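Local coordinates for leucine-rich repeat protein TpLRR (Treponema pallidum, PDB 6MLX) that is of unknown function but, as a secreted, periplasmic leucine-rich repeat protein, may serve in recognition or binding of other molecules, at residues Lys9-Gly14 with Ile32-Pro37. Sequence-based numbering, arbitrary orientation.
Sequences KFFQYG and IAVVLP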
# COMPACT_ATOMS: atom_id res chain seq x y z
N LYS A 9 -11.77 -0.67 -23.82
CA LYS A 9 -11.01 -1.46 -24.78
C LYS A 9 -9.52 -1.54 -24.42
O LYS A 9 -8.82 -2.43 -24.92
CB LYS A 9 -11.19 -0.91 -26.20
CG LYS A 9 -10.67 0.50 -26.41
CD LYS A 9 -11.06 0.99 -27.79
CE LYS A 9 -9.97 1.84 -28.42
NZ LYS A 9 -10.30 2.17 -29.86
N PHE A 10 -9.04 -0.65 -23.56
CA PHE A 10 -7.67 -0.76 -23.06
C PHE A 10 -7.51 -1.75 -21.90
O PHE A 10 -6.39 -1.91 -21.40
CB PHE A 10 -7.14 0.62 -22.65
CG PHE A 10 -6.92 1.56 -23.81
CD1 PHE A 10 -7.82 2.59 -24.08
CD2 PHE A 10 -5.82 1.41 -24.65
CE1 PHE A 10 -7.63 3.45 -25.16
CE2 PHE A 10 -5.62 2.27 -25.74
CZ PHE A 10 -6.52 3.29 -25.99
N PHE A 11 -8.58 -2.44 -21.48
CA PHE A 11 -8.49 -3.43 -20.40
C PHE A 11 -9.01 -4.79 -20.82
O PHE A 11 -10.01 -4.89 -21.54
CB PHE A 11 -9.29 -3.00 -19.15
CG PHE A 11 -8.98 -1.63 -18.68
CD1 PHE A 11 -7.93 -1.41 -17.80
CD2 PHE A 11 -9.71 -0.55 -19.14
CE1 PHE A 11 -7.63 -0.14 -17.38
CE2 PHE A 11 -9.42 0.73 -18.74
CZ PHE A 11 -8.37 0.93 -17.85
N GLN A 12 -8.33 -5.84 -20.36
CA GLN A 12 -8.89 -7.17 -20.26
C GLN A 12 -9.50 -7.35 -18.88
O GLN A 12 -8.93 -6.88 -17.88
CB GLN A 12 -7.82 -8.24 -20.51
CG GLN A 12 -7.11 -8.05 -21.84
CD GLN A 12 -6.13 -9.15 -22.15
OE1 GLN A 12 -5.71 -9.92 -21.27
NE2 GLN A 12 -5.76 -9.25 -23.42
N TYR A 13 -10.63 -8.05 -18.83
CA TYR A 13 -11.42 -8.18 -17.61
C TYR A 13 -12.20 -9.48 -17.63
O TYR A 13 -12.43 -10.08 -18.69
CB TYR A 13 -12.42 -7.02 -17.44
CG TYR A 13 -13.37 -6.86 -18.60
CD1 TYR A 13 -14.61 -7.49 -18.61
CD2 TYR A 13 -13.03 -6.08 -19.69
CE1 TYR A 13 -15.48 -7.34 -19.70
CE2 TYR A 13 -13.88 -5.92 -20.76
CZ TYR A 13 -15.11 -6.56 -20.76
OH TYR A 13 -15.95 -6.39 -21.85
N GLY A 14 -12.62 -9.90 -16.44
CA GLY A 14 -13.57 -10.99 -16.28
C GLY A 14 -14.74 -10.57 -15.41
O GLY A 14 -14.81 -9.43 -14.93
N ILE A 32 -0.13 7.89 -20.02
CA ILE A 32 0.49 8.39 -18.81
C ILE A 32 -0.49 8.43 -17.65
O ILE A 32 -0.08 8.62 -16.49
CB ILE A 32 1.09 9.78 -19.09
CG1 ILE A 32 0.02 10.65 -19.75
CG2 ILE A 32 2.29 9.63 -20.00
CD1 ILE A 32 0.21 12.12 -19.52
N ALA A 33 -1.78 8.23 -17.93
CA ALA A 33 -2.85 8.41 -16.96
C ALA A 33 -3.99 7.48 -17.34
O ALA A 33 -4.47 7.51 -18.47
CB ALA A 33 -3.32 9.86 -16.93
N VAL A 34 -4.39 6.65 -16.38
CA VAL A 34 -5.56 5.78 -16.49
C VAL A 34 -6.57 6.26 -15.46
O VAL A 34 -6.21 6.53 -14.30
CB VAL A 34 -5.18 4.31 -16.25
CG1 VAL A 34 -6.41 3.43 -16.03
CG2 VAL A 34 -4.37 3.80 -17.42
N VAL A 35 -7.81 6.46 -15.90
CA VAL A 35 -8.95 6.61 -15.01
C VAL A 35 -9.77 5.34 -15.20
O VAL A 35 -10.50 5.20 -16.19
CB VAL A 35 -9.77 7.86 -15.30
CG1 VAL A 35 -10.98 7.92 -14.36
CG2 VAL A 35 -8.92 9.12 -15.16
N LEU A 36 -9.61 4.41 -14.27
CA LEU A 36 -10.32 3.14 -14.35
C LEU A 36 -11.82 3.37 -14.35
O LEU A 36 -12.35 4.01 -13.43
CB LEU A 36 -9.94 2.26 -13.16
CG LEU A 36 -10.33 0.81 -13.36
CD1 LEU A 36 -9.40 0.25 -14.40
CD2 LEU A 36 -10.24 0.04 -12.04
N PRO A 37 -12.55 2.86 -15.35
CA PRO A 37 -14.00 3.07 -15.40
C PRO A 37 -14.68 2.50 -14.16
O PRO A 37 -14.33 1.42 -13.67
CB PRO A 37 -14.44 2.33 -16.67
CG PRO A 37 -13.40 1.25 -16.85
CD PRO A 37 -12.10 1.94 -16.42
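Phe11 sends its ring end-on into a bend formed by Val34, Leu36 and Pro37, and the outer half of the ring does nearly all the touching. CZ, the atom farthest from the backbone, lies 3.7 Å from Val34 CG1, a methyl carbon that sits at the ring edge near its plane; the two side chains approach from opposite directions. Leu36 arrives at an angle to the ring, its CD1 methyl 3.5 Å from Phe11 CE1 and 3.7 Å from Phe11 CZ. Pro37 also comes from the opposite direction, its CD meeting the ring obliquely, 3.7 Å from Phe11 CE2, so the two CE atoms of the ring have different partners. Torsions account for two of these meetings: Phe11 CG lies beside its backbone N (chi1 -52°), directing the ring at the end of strand 33-35 and the loop that follows, while Val34 holds CG1 opposite its backbone N (chi1 166°), which brings that methyl to the ring tip. The nearest CA atoms, those of Phe11 and Leu36, are 9.1 Å apart, and no hydrogen bond joins the segments, so their direct contacts are made by side chains. Strand 11-15 pairs with strand 22-27, whose Tyr27 meets the Phe11 ring with planes about 40° apart and also touches Val34; strand 33-35 instead pairs with strand 61-63 in the parallel sheet. The contact therefore links the N-terminal hairpin to an outermost strand of that sheet. All four touching residues are buried and apolar, which implies cohesion through dispersion and exclusion of water rather than polar bonds.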